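Long-range contact in SusD superfamily protein (Bacteroides fragilis, PDB 3L22), which probably serves as an outer-membrane SusD-family lipoprotein that binds sugars at the cell surface of Bacteroides fragilis: residues 138-152 / 163-175. Numbering follows the deposited sequence. Where two conformers were deposited one is given.
Sequences PYSVNPDAKSVPLRL and MPRSTVKQIYEHI. With ZN (zinc ion), chain H.
Ser147 O is gripped side-on by two nitrogens of Arg165, NE at 2.7 Å and NH2 at 2.9 Å from that one oxygen. The oxygen lies 1° from the guanidinium plane; NH2 meets it on a lone pair, whereas NE sits above the carbonyl plane. A bend at chi3 (70°) brings NE and NH2 round to Ser147 O, and Lys146 CB covers one face over its centre, 3.7 Å above the guanidinium plane. Next to this grip the backbones pair: Ser147 N donates to Ser166 O (2.7 Å), and Ser166 N to Val148 O (2.9 Å). Two residues, Ser147 and Val148, thus stand opposite the single Ser166, which defines a classic beta bulge. Towards the helix, Ala145 O receives Val168 N (2.8 Å, 158° at the hydrogen), and Pro143 O receives Lys169 N. Val168 CG1 packs against Ala145 CB, while Lys169 CB meets the edge of the Tyr139 ring. At the other end, Leu152 CD2 lies 3.5 Å from His174 NE2, a van der Waals contact; NE2 is hydrogen-bonded to Asp178 OD2, and His174 ND1 binds zinc. Thr167, the bridge partner of Lys146, is also the N-cap: its OG1 accepts from Gln170 N and its N donates to Gln170 OE1, the capping box that starts helix 168-178.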
ATOM      1  N   PRO A 138       3.688  -7.482  13.950  1.00 14.50           N
ATOM      2  CA  PRO A 138       2.293  -7.433  13.538  1.00 14.54           C
ATOM      3  C   PRO A 138       1.307  -7.802  14.639  1.00 14.23           C
ATOM      4  O   PRO A 138       1.597  -8.566  15.548  1.00 13.86           O
ATOM      5  CB  PRO A 138       2.222  -8.460  12.391  1.00 14.76           C
ATOM      6  CG  PRO A 138       3.347  -9.385  12.658  1.00 14.30           C
ATOM      7  CD  PRO A 138       4.424  -8.469  13.138  1.00 15.17           C
ATOM      8  N   TYR A 139       0.140  -7.204  14.541  1.00 14.68           N
ATOM      9  CA  TYR A 139      -0.949  -7.420  15.482  1.00 14.52           C
ATOM     10  C   TYR A 139      -1.275  -8.901  15.638  1.00 14.31           C
ATOM     11  O   TYR A 139      -1.555  -9.349  16.741  1.00 14.35           O
ATOM     12  CB  TYR A 139      -2.163  -6.649  14.977  1.00 14.07           C
ATOM     13  CG  TYR A 139      -3.429  -6.714  15.811  1.00 12.70           C
ATOM     14  CD1 TYR A 139      -4.249  -7.836  15.765  1.00 15.22           C
ATOM     15  CD2 TYR A 139      -3.852  -5.621  16.590  1.00 15.48           C
ATOM     16  CE1 TYR A 139      -5.426  -7.906  16.490  1.00 15.33           C
ATOM     17  CE2 TYR A 139      -5.051  -5.682  17.341  1.00 12.99           C
ATOM     18  CZ  TYR A 139      -5.836  -6.816  17.237  1.00 14.96           C
ATOM     19  OH  TYR A 139      -7.009  -6.935  17.900  1.00 18.20           O
ATOM     20  N   SER A 140      -1.239  -9.640  14.535  1.00 14.11           N
ATOM     21  CA  SER A 140      -1.560 -11.067  14.561  1.00 14.58           C
ATOM     22  C   SER A 140      -0.605 -11.827  15.448  1.00 14.83           C
ATOM     23  O   SER A 140      -0.964 -12.881  15.900  1.00 14.72           O
ATOM     24  CB  SER A 140      -1.521 -11.697  13.158  1.00 15.01           C
ATOM     25  OG  SER A 140      -0.219 -11.599  12.594  1.00 15.90           O
ATOM     26  N   VAL A 141       0.607 -11.315  15.664  1.00 14.64           N
ATOM     27  CA  VAL A 141       1.551 -11.946  16.587  1.00 15.27           C
ATOM     28  C   VAL A 141       1.499 -11.338  17.976  1.00 15.06           C
ATOM     29  O   VAL A 141       1.520 -12.070  18.944  1.00 14.54           O
ATOM     30  CB  VAL A 141       2.993 -11.872  16.061  1.00 15.56           C
ATOM     31  CG1 VAL A 141       3.989 -12.369  17.141  1.00 16.08           C
ATOM     32  CG2 VAL A 141       3.107 -12.682  14.750  1.00 15.45           C
ATOM     33  N   ASN A 142       1.446 -10.016  18.066  1.00 13.69           N
ATOM     34  CA  ASN A 142       1.403  -9.342  19.347  1.00 14.33           C
ATOM     35  C   ASN A 142       0.727  -7.969  19.216  1.00 14.62           C
ATOM     36  O   ASN A 142       1.376  -7.003  18.804  1.00 13.05           O
ATOM     37  CB  ASN A 142       2.815  -9.169  19.905  1.00 14.21           C
ATOM     38  CG  ASN A 142       2.838  -8.437  21.263  1.00 15.65           C
ATOM     39  OD1 ASN A 142       1.811  -8.157  21.860  1.00 16.68           O
ATOM     40  ND2 ASN A 142       4.028  -8.091  21.714  1.00 18.33           N
ATOM     41  N   PRO A 143      -0.565  -7.874  19.595  1.00 14.90           N
ATOM     42  CA  PRO A 143      -1.257  -6.590  19.539  1.00 14.95           C
ATOM     43  C   PRO A 143      -0.682  -5.506  20.419  1.00 15.45           C
ATOM     44  O   PRO A 143      -0.941  -4.324  20.161  1.00 15.46           O
ATOM     45  CB  PRO A 143      -2.661  -6.907  20.061  1.00 15.33           C
ATOM     46  CG  PRO A 143      -2.772  -8.366  20.061  1.00 16.22           C
ATOM     47  CD  PRO A 143      -1.400  -8.909  20.213  1.00 15.35           C
ATOM     48  N   ASP A 144       0.044  -5.866  21.475  1.00 15.24           N
ATOM     49  CA  ASP A 144       0.669  -4.844  22.325  1.00 15.54           C
ATOM     50  C   ASP A 144       2.100  -4.439  21.881  1.00 14.78           C
ATOM     51  O   ASP A 144       2.802  -3.715  22.595  1.00 14.55           O
ATOM     52  CB  ASP A 144       0.632  -5.322  23.776  1.00 16.75           C
ATOM     53  CG  ASP A 144      -0.812  -5.537  24.282  1.00 19.71           C
ATOM     54  OD1 ASP A 144      -1.754  -4.764  23.923  1.00 26.38           O
ATOM     55  OD2 ASP A 144      -1.011  -6.509  25.022  1.00 27.52           O
ATOM     56  N   ALA A 145       2.547  -4.916  20.735  1.00 13.79           N
ATOM     57  CA  ALA A 145       3.863  -4.547  20.242  1.00 14.36           C
ATOM     58  C   ALA A 145       3.936  -3.039  19.997  1.00 14.43           C
ATOM     59  O   ALA A 145       2.993  -2.443  19.463  1.00 13.91           O
ATOM     60  CB  ALA A 145       4.187  -5.303  18.942  1.00 13.01           C
ATOM     61  N   LYS A 146       5.058  -2.431  20.379  1.00 14.68           N
ATOM     62  CA  LYS A 146       5.210  -0.979  20.209  1.00 15.81           C
ATOM     63  C   LYS A 146       5.407  -0.625  18.747  1.00 14.78           C
ATOM     64  O   LYS A 146       6.186  -1.269  18.054  1.00 13.50           O
ATOM     65  CB  LYS A 146       6.382  -0.425  21.025  1.00 16.23           C
ATOM     66  CG  LYS A 146       6.136  -0.467  22.527  1.00 19.35           C
ATOM     67  CD  LYS A 146       7.352   0.067  23.218  1.00 25.31           C
ATOM     68  CE  LYS A 146       7.218   0.049  24.747  1.00 28.58           C
ATOM     69  NZ  LYS A 146       8.199   1.026  25.352  1.00 31.98           N
ATOM     70  N   SER A 147       4.701   0.409  18.302  1.00 14.97           N
ATOM     71  CA  SER A 147       4.765   0.849  16.928  1.00 14.92           C
ATOM     72  C   SER A 147       5.431   2.212  16.854  1.00 15.28           C
ATOM     73  O   SER A 147       6.657   2.271  16.862  1.00 15.57           O
ATOM     74  CB  SER A 147       3.375   0.806  16.297  1.00 15.20           C
ATOM     75  OG  SER A 147       3.398   1.292  14.964  1.00 14.99           O
ATOM     76  N   VAL A 148       4.656   3.300  16.801  1.00 15.16           N
ATOM     77  CA  VAL A 148       5.199   4.623  16.493  1.00 13.50           C
ATOM     78  C   VAL A 148       4.473   5.666  17.369  1.00 14.61           C
ATOM     79  O   VAL A 148       3.394   5.385  17.874  1.00 14.39           O
ATOM     80  CB  VAL A 148       5.050   4.958  14.995  1.00 13.49           C
ATOM     81  CG1 VAL A 148       5.792   3.926  14.075  1.00 10.23           C
ATOM     82  CG2 VAL A 148       3.580   5.126  14.584  1.00 11.73           C
ATOM     83  N   PRO A 149       5.066   6.868  17.571  1.00 15.18           N
ATOM     84  CA  PRO A 149       4.342   7.956  18.241  1.00 15.63           C
ATOM     85  C   PRO A 149       3.108   8.391  17.485  1.00 16.65           C
ATOM     86  O   PRO A 149       3.178   8.600  16.252  1.00 16.88           O
ATOM     87  CB  PRO A 149       5.353   9.101  18.246  1.00 16.34           C
ATOM     88  CG  PRO A 149       6.723   8.399  18.084  1.00 15.96           C
ATOM     89  CD  PRO A 149       6.448   7.249  17.232  1.00 15.30           C
ATOM     90  N   LEU A 150       1.996   8.518  18.214  1.00 16.29           N
ATOM     91  CA  LEU A 150       0.741   8.881  17.619  1.00 16.71           C
ATOM     92  C   LEU A 150       0.629  10.411  17.721  1.00 16.99           C
ATOM     93  O   LEU A 150       0.074  10.939  18.676  1.00 16.43           O
ATOM     94  CB  LEU A 150      -0.421   8.155  18.323  1.00 16.75           C
ATOM     95  CG  LEU A 150      -1.837   8.354  17.772  1.00 18.54           C
ATOM     96  CD1 LEU A 150      -1.893   8.261  16.232  1.00 15.01           C
ATOM     97  CD2 LEU A 150      -2.776   7.319  18.392  1.00 18.56           C
ATOM     98  N   ARG A 151       1.194  11.107  16.740  1.00 16.48           N
ATOM     99  CA  ARG A 151       1.202  12.580  16.723  1.00 16.42           C
ATOM    100  C   ARG A 151      -0.044  13.098  15.999  1.00 16.18           C
ATOM    101  O   ARG A 151      -0.208  12.876  14.798  1.00 15.38           O
ATOM    102  CB  ARG A 151       2.470  13.092  16.032  1.00 16.58           C
ATOM    103  CG  ARG A 151       3.765  12.498  16.608  1.00 16.59           C
ATOM    104  CD  ARG A 151       5.003  13.206  16.130  1.00 17.95           C
ATOM    105  NE  ARG A 151       6.217  12.676  16.745  1.00 16.02           N
ATOM    106  CZ  ARG A 151       6.671  12.991  17.951  1.00 17.63           C
ATOM    107  NH1 ARG A 151       6.045  13.875  18.736  1.00 16.02           N
ATOM    108  NH2 ARG A 151       7.800  12.429  18.368  1.00 16.01           N
ATOM    109  N   LEU A 152      -0.909  13.785  16.742  1.00 16.10           N
ATOM    110  CA  LEU A 152      -2.180  14.262  16.226  1.00 17.51           C
ATOM    111  C   LEU A 152      -2.425  15.766  16.391  1.00 17.92           C
ATOM    112  O   LEU A 152      -3.453  16.252  15.971  1.00 18.83           O
ATOM    113  CB  LEU A 152      -3.326  13.448  16.846  1.00 16.85           C
ATOM    114  CG  LEU A 152      -3.320  11.947  16.549  1.00 18.83           C
ATOM    115  CD1 LEU A 152      -4.414  11.235  17.407  1.00 15.79           C
ATOM    116  CD2 LEU A 152      -3.509  11.646  15.055  1.00 16.66           C
HETATM  117  N   MSE A 163       7.663  11.770  23.017  1.00 22.35           N
HETATM  118  CA  MSE A 163       6.413  11.019  23.021  1.00 21.25           C
HETATM  119  C   MSE A 163       6.681   9.517  22.921  1.00 20.48           C
HETATM  120  O   MSE A 163       7.435   9.082  22.044  1.00 19.09           O
HETATM  121  CB  MSE A 163       5.510  11.421  21.851  1.00 21.83           C
HETATM  122  CG  MSE A 163       4.096  10.940  22.028  1.00 22.12           C
HETATM  123 SE   MSE A 163       2.978  11.416  20.544  0.75 27.35          SE
HETATM  124  CE  MSE A 163       2.695  13.293  20.955  1.00 22.16           C
ATOM    125  N   PRO A 164       6.036   8.714  23.787  1.00 19.45           N
ATOM    126  CA  PRO A 164       6.200   7.288  23.651  1.00 18.51           C
ATOM    127  C   PRO A 164       5.509   6.750  22.418  1.00 17.88           C
ATOM    128  O   PRO A 164       4.636   7.410  21.828  1.00 16.54           O
ATOM    129  CB  PRO A 164       5.537   6.709  24.911  1.00 18.86           C
ATOM    130  CG  PRO A 164       5.036   7.835  25.695  1.00 19.11           C
ATOM    131  CD  PRO A 164       5.126   9.067  24.890  1.00 19.81           C
ATOM    132  N   ARG A 165       5.920   5.535  22.054  1.00 17.18           N
ATOM    133  CA  ARG A 165       5.332   4.807  20.950  0.60 17.06           C
ATOM    134  C   ARG A 165       3.982   4.250  21.411  1.00 16.90           C
ATOM    135  O   ARG A 165       3.877   3.763  22.522  1.00 16.94           O
ATOM    136  CB  ARG A 165       6.262   3.667  20.516  0.60 17.26           C
ATOM    137  CG  ARG A 165       7.687   4.119  20.140  0.60 16.99           C
ATOM    138  CD  ARG A 165       8.677   2.947  20.090  0.60 16.08           C
ATOM    139  NE  ARG A 165       8.389   2.085  18.939  0.60 15.68           N
ATOM    140  CZ  ARG A 165       8.997   0.929  18.670  0.60 13.09           C
ATOM    141  NH1 ARG A 165       9.959   0.497  19.474  0.60 12.39           N
ATOM    142  NH2 ARG A 165       8.637   0.216  17.577  0.60  7.99           N
ATOM    143  N   SER A 166       2.958   4.358  20.561  1.00 15.98           N
ATOM    144  CA  SER A 166       1.713   3.630  20.754  1.00 15.31           C
ATOM    145  C   SER A 166       1.879   2.210  20.248  1.00 15.25           C
ATOM    146  O   SER A 166       2.833   1.922  19.516  1.00 14.96           O
ATOM    147  CB  SER A 166       0.592   4.314  19.989  1.00 15.48           C
ATOM    148  OG  SER A 166       0.264   5.519  20.647  1.00 14.29           O
ATOM    149  N   THR A 167       0.957   1.326  20.632  1.00 14.03           N
ATOM    150  CA  THR A 167       1.012  -0.064  20.205  1.00 13.37           C
ATOM    151  C   THR A 167       0.464  -0.231  18.759  1.00 13.49           C
ATOM    152  O   THR A 167      -0.262   0.624  18.273  1.00 13.44           O
ATOM    153  CB  THR A 167       0.242  -0.978  21.145  1.00 12.85           C
ATOM    154  OG1 THR A 167      -1.154  -0.718  21.020  1.00 13.21           O
ATOM    155  CG2 THR A 167       0.692  -0.820  22.663  1.00 11.44           C
ATOM    156  N   VAL A 168       0.811  -1.333  18.103  1.00 12.99           N
ATOM    157  CA  VAL A 168       0.247  -1.696  16.801  1.00 12.53           C
ATOM    158  C   VAL A 168      -1.298  -1.677  16.847  1.00 13.26           C
ATOM    159  O   VAL A 168      -1.931  -1.123  15.938  1.00 12.22           O
ATOM    160  CB  VAL A 168       0.853  -3.006  16.257  1.00 12.30           C
ATOM    161  CG1 VAL A 168       0.540  -4.247  17.173  1.00 11.37           C
ATOM    162  CG2 VAL A 168       0.451  -3.276  14.776  1.00 11.23           C
ATOM    163  N   LYS A 169      -1.897  -2.192  17.928  1.00 13.40           N
ATOM    164  CA  LYS A 169      -3.349  -2.126  18.099  0.60 13.31           C
ATOM    165  C   LYS A 169      -3.825  -0.660  18.201  1.00 13.38           C
ATOM    166  O   LYS A 169      -4.820  -0.270  17.577  1.00 13.21           O
ATOM    167  CB  LYS A 169      -3.803  -2.925  19.336  0.60 13.85           C
ATOM    168  CG  LYS A 169      -5.294  -2.741  19.793  0.60 15.01           C
ATOM    169  CD  LYS A 169      -5.624  -3.629  21.032  0.60 17.11           C
ATOM    170  CE  LYS A 169      -7.122  -3.668  21.464  0.60 18.34           C
ATOM    171  NZ  LYS A 169      -7.674  -2.428  22.192  0.60 18.66           N
ATOM    172  N   GLN A 170      -3.129   0.152  18.981  1.00 12.91           N
ATOM    173  CA  GLN A 170      -3.574   1.550  19.172  1.00 13.14           C
ATOM    174  C   GLN A 170      -3.524   2.325  17.864  1.00 12.54           C
ATOM    175  O   GLN A 170      -4.397   3.172  17.592  1.00 11.27           O
ATOM    176  CB  GLN A 170      -2.751   2.262  20.261  1.00 13.33           C
ATOM    177  CG  GLN A 170      -3.119   1.842  21.667  1.00 13.45           C
ATOM    178  CD  GLN A 170      -2.104   2.310  22.707  1.00 16.47           C
ATOM    179  OE1 GLN A 170      -0.889   2.404  22.457  1.00 13.07           O
ATOM    180  NE2 GLN A 170      -2.611   2.618  23.889  1.00 16.78           N
ATOM    181  N   ILE A 171      -2.516   2.035  17.049  1.00 12.12           N
ATOM    182  CA  ILE A 171      -2.388   2.750  15.776  1.00 11.55           C
ATOM    183  C   ILE A 171      -3.541   2.352  14.858  1.00 11.72           C
ATOM    184  O   ILE A 171      -4.193   3.227  14.267  1.00 11.91           O
ATOM    185  CB  ILE A 171      -1.013   2.527  15.111  1.00 10.87           C
ATOM    186  CG1 ILE A 171       0.100   3.164  15.942  1.00 11.31           C
ATOM    187  CG2 ILE A 171      -0.990   3.068  13.671  1.00 11.93           C
ATOM    188  CD1 ILE A 171       0.067   4.666  16.125  1.00  9.03           C
ATOM    189  N   TYR A 172      -3.823   1.051  14.761  1.00 10.94           N
ATOM    190  CA  TYR A 172      -4.975   0.609  14.011  1.00 11.55           C
ATOM    191  C   TYR A 172      -6.277   1.208  14.508  1.00 12.33           C
ATOM    192  O   TYR A 172      -7.151   1.567  13.704  1.00 12.25           O
ATOM    193  CB  TYR A 172      -5.101  -0.910  13.991  1.00 11.89           C
ATOM    194  CG  TYR A 172      -4.146  -1.640  13.071  1.00 12.72           C
ATOM    195  CD1 TYR A 172      -3.880  -1.184  11.770  1.00 11.77           C
ATOM    196  CD2 TYR A 172      -3.550  -2.824  13.463  1.00 11.69           C
ATOM    197  CE1 TYR A 172      -3.013  -1.902  10.916  1.00 11.41           C
ATOM    198  CE2 TYR A 172      -2.676  -3.505  12.615  1.00 11.01           C
ATOM    199  CZ  TYR A 172      -2.434  -3.061  11.359  1.00 10.46           C
ATOM    200  OH  TYR A 172      -1.573  -3.755  10.531  1.00 11.73           O
ATOM    201  N   GLU A 173      -6.418   1.325  15.820  1.00 13.07           N
ATOM    202  CA  GLU A 173      -7.659   1.840  16.405  1.00 12.92           C
ATOM    203  C   GLU A 173      -7.840   3.311  16.067  1.00 13.06           C
ATOM    204  O   GLU A 173      -8.962   3.748  15.807  1.00 12.53           O
ATOM    205  CB  GLU A 173      -7.694   1.596  17.918  1.00 13.08           C
ATOM    206  CG  GLU A 173      -8.023   0.116  18.249  1.00 14.89           C
ATOM    207  CD  GLU A 173      -7.745  -0.297  19.687  1.00 18.32           C
ATOM    208  OE1 GLU A 173      -6.909   0.348  20.392  1.00 20.81           O
ATOM    209  OE2 GLU A 173      -8.385  -1.298  20.120  1.00 22.73           O
ATOM    210  N   HIS A 174      -6.740   4.059  16.016  1.00 13.18           N
ATOM    211  CA  HIS A 174      -6.838   5.462  15.621  1.00 13.36           C
ATOM    212  C   HIS A 174      -7.168   5.590  14.107  1.00 13.15           C
ATOM    213  O   HIS A 174      -7.996   6.413  13.708  1.00 13.47           O
ATOM    214  CB  HIS A 174      -5.594   6.294  15.933  1.00 13.18           C
ATOM    215  CG  HIS A 174      -5.687   7.621  15.287  1.00 11.53           C
ATOM    216  ND1 HIS A 174      -6.479   8.607  15.803  1.00 12.45           N
ATOM    217  CD2 HIS A 174      -5.298   8.053  14.064  1.00 11.97           C
ATOM    218  CE1 HIS A 174      -6.531   9.624  14.964  1.00 11.35           C
ATOM    219  NE2 HIS A 174      -5.835   9.300  13.885  1.00 10.47           N
ATOM    220  N   ILE A 175      -6.547   4.762  13.293  1.00 12.79           N
ATOM    221  CA  ILE A 175      -6.862   4.698  11.858  1.00 12.73           C
ATOM    222  C   ILE A 175      -8.355   4.483  11.677  1.00 13.42           C
ATOM    223  O   ILE A 175      -8.974   5.176  10.885  1.00 13.50           O
ATOM    224  CB  ILE A 175      -6.050   3.607  11.133  1.00 12.74           C
ATOM    225  CG1 ILE A 175      -4.575   4.025  11.066  1.00 11.26           C
ATOM    226  CG2 ILE A 175      -6.595   3.346   9.712  1.00 10.43           C
ATOM    227  CD1 ILE A 175      -3.572   2.888  10.736  1.00 11.85           C
TER
HETATM  228 ZN    ZN H   7      -7.543   8.649  17.689  1.00 29.37          ZN
HETATM  229  O   HOH W   1      -0.349  -5.960  11.697  1.00 11.38           O
HETATM  230  O   HOH W   2      -2.588  -2.109  22.817  1.00 25.26           O
HETATM  231  O   HOH W   3       7.790   3.823  23.619  1.00 24.25           O
HETATM  232  O   HOH W   4       2.017   7.581  21.036  1.00 13.13           O
HETATM  233  O   HOH W   5      -8.946  10.275  17.124  1.00 19.15           O